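Local coordinates for 2-oxoglutarate carboxylase small subunit (Hydrogenobacter thermophilus, PDB 7KCT), which is the small (beta) subunit of a carboxylase and has the biotin carboxylase fold, with an ATP-grasp domain, binding adenosine-5'-diphosphate and magnesium, at residues Glu72-Leu77 and Glu84-Gly89. Numbering follows the deposited sequence.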
loop_
_atom_site.group_PDB
_atom_site.type_symbol
_atom_site.label_atom_id
_atom_site.label_comp_id
_atom_site.label_asym_id
_atom_site.label_seq_id
_atom_site.Cartn_x
_atom_site.Cartn_y
_atom_site.Cartn_z
ATOM N N GLU A 72 -10.613 -32.280 13.976
ATOM C CA GLU A 72 -9.684 -33.289 14.488
ATOM C C GLU A 72 -8.430 -33.400 13.613
ATOM O O GLU A 72 -7.309 -33.513 14.137
ATOM C CB GLU A 72 -10.382 -34.647 14.606
ATOM N N ARG A 73 -8.605 -33.414 12.284
ATOM C CA ARG A 73 -7.470 -33.579 11.392
ATOM C C ARG A 73 -6.524 -32.380 11.444
ATOM O O ARG A 73 -5.302 -32.560 11.394
ATOM C CB ARG A 73 -7.945 -33.826 9.962
ATOM C CG ARG A 73 -6.838 -34.376 9.102
ATOM C CD ARG A 73 -7.160 -34.339 7.600
ATOM N NE ARG A 73 -8.178 -35.318 7.208
ATOM C CZ ARG A 73 -9.421 -35.006 6.846
ATOM N NH1 ARG A 73 -9.797 -33.736 6.819
ATOM N NH2 ARG A 73 -10.284 -35.954 6.491
ATOM N N ILE A 74 -7.059 -31.162 11.584
ATOM C CA ILE A 74 -6.225 -29.955 11.620
ATOM C C ILE A 74 -5.418 -29.883 12.911
ATOM O O ILE A 74 -4.232 -29.540 12.903
ATOM C CB ILE A 74 -7.131 -28.726 11.447
ATOM C CG1 ILE A 74 -7.713 -28.741 10.040
ATOM C CG2 ILE A 74 -6.381 -27.432 11.644
ATOM C CD1 ILE A 74 -8.816 -27.708 9.773
ATOM N N VAL A 75 -6.052 -30.197 14.043
ATOM C CA VAL A 75 -5.348 -30.177 15.316
ATOM C C VAL A 75 -4.300 -31.273 15.375
ATOM O O VAL A 75 -3.186 -31.062 15.881
ATOM C CB VAL A 75 -6.355 -30.296 16.472
ATOM C CG1 VAL A 75 -5.609 -30.579 17.750
ATOM C CG2 VAL A 75 -7.127 -29.037 16.573
ATOM N N ASP A 76 -4.636 -32.455 14.870
ATOM C CA ASP A 76 -3.666 -33.535 14.768
ATOM C C ASP A 76 -2.469 -33.122 13.916
ATOM O O ASP A 76 -1.330 -33.477 14.230
ATOM C CB ASP A 76 -4.301 -34.776 14.150
ATOM C CG ASP A 76 -5.092 -35.617 15.156
ATOM O OD1 ASP A 76 -5.069 -35.307 16.372
ATOM O OD2 ASP A 76 -5.747 -36.593 14.714
ATOM N N LEU A 77 -2.714 -32.447 12.791
ATOM C CA LEU A 77 -1.586 -32.037 11.937
ATOM C C LEU A 77 -0.688 -31.060 12.664
ATOM O O LEU A 77 0.540 -31.147 12.575
ATOM C CB LEU A 77 -2.064 -31.405 10.630
ATOM C CG LEU A 77 -1.048 -30.791 9.670
ATOM C CD1 LEU A 77 -0.198 -31.897 9.061
ATOM C CD2 LEU A 77 -1.816 -30.008 8.596
ATOM N N GLU A 84 2.818 -24.650 17.456
ATOM C CA GLU A 84 2.407 -24.363 18.820
ATOM C C GLU A 84 1.065 -23.643 18.891
ATOM O O GLU A 84 0.475 -23.553 19.979
ATOM C CB GLU A 84 3.520 -23.553 19.516
ATOM C CG GLU A 84 4.923 -24.255 19.375
ATOM C CD GLU A 84 6.134 -23.438 19.867
ATOM O OE1 GLU A 84 6.108 -22.198 19.769
ATOM O OE2 GLU A 84 7.133 -24.056 20.322
ATOM N N ALA A 85 0.570 -23.130 17.762
ATOM C CA ALA A 85 -0.606 -22.284 17.741
ATOM C C ALA A 85 -1.238 -22.363 16.366
ATOM O O ALA A 85 -0.569 -22.662 15.370
ATOM C CB ALA A 85 -0.268 -20.817 18.088
ATOM N N ILE A 86 -2.544 -22.104 16.337
ATOM C CA ILE A 86 -3.361 -22.155 15.131
ATOM C C ILE A 86 -4.105 -20.842 15.001
ATOM O O ILE A 86 -4.763 -20.394 15.954
ATOM C CB ILE A 86 -4.373 -23.315 15.139
ATOM C CG1 ILE A 86 -3.695 -24.671 15.087
ATOM C CG2 ILE A 86 -5.350 -23.307 13.922
ATOM C CD1 ILE A 86 -4.610 -25.860 15.113
ATOM N N HIS A 87 -4.008 -20.221 13.828
ATOM C CA HIS A 87 -4.827 -19.060 13.561
ATOM C C HIS A 87 -5.978 -19.459 12.640
ATOM O O HIS A 87 -5.702 -19.962 11.538
ATOM C CB HIS A 87 -3.996 -17.926 12.934
ATOM C CG HIS A 87 -4.701 -16.607 12.978
ATOM N ND1 HIS A 87 -5.981 -16.463 12.507
ATOM C CD2 HIS A 87 -4.319 -15.380 13.403
ATOM C CE1 HIS A 87 -6.371 -15.215 12.663
ATOM N NE2 HIS A 87 -5.382 -14.538 13.203
ATOM N N PRO A 88 -7.255 -19.324 13.025
ATOM C CA PRO A 88 -8.353 -19.805 12.169
ATOM C C PRO A 88 -8.820 -18.837 11.088
ATOM O O PRO A 88 -9.713 -19.188 10.303
ATOM C CB PRO A 88 -9.476 -20.027 13.179
ATOM C CG PRO A 88 -9.338 -18.882 14.119
ATOM C CD PRO A 88 -7.788 -18.721 14.264
ATOM N N GLY A 89 -8.286 -17.627 11.034
ATOM C CA GLY A 89 -8.788 -16.637 10.076
ATOM C C GLY A 89 -10.211 -16.206 10.393
ATOM O O GLY A 89 -10.572 -15.980 11.562
#
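Ile74 meets the strand 85-87 through its shorter branch: its CG2 lies 4.2 Å from CD1 of Ile86. The longer arm, CG1 and CD1, swings away from this methyl, and the same side chain also reaches Ile40 of strand 36-41, two places along the same sheet. One residue further along the helix 71-81, Val75 offers CG2 to that same Ile86 CD1, at 4.3 Å, while also packing against Phe99 and Cys103 of helix 97-105. Two branched side chains of one helical turn thus share a single methyl of the strand. Ile86 brings it there by extending its longer branch fully, with CD1 anti to CA about the CB-CG1 bond (chi2 179°), which carries the methyl across to a helix whose nearest CA, that of Val75, is 8.3 Å from its own. Phe99 touches all three aliphatic residues and so joins the second helix to the cluster. On the far side of the strand, His87 turns away from the helix and takes the N-H of Gly89 on ND1 (N to ND1 3.0 Å), almost in the ring plane. The arrangement joins a helix to the strand that follows it in the parallel sheet of the Rossmann-like N-terminal domain. With no hydrogen bond between the two segments and all three touching residues buried, their direct contact is purely apolar, resting on methyl-to-methyl van der Waals packing.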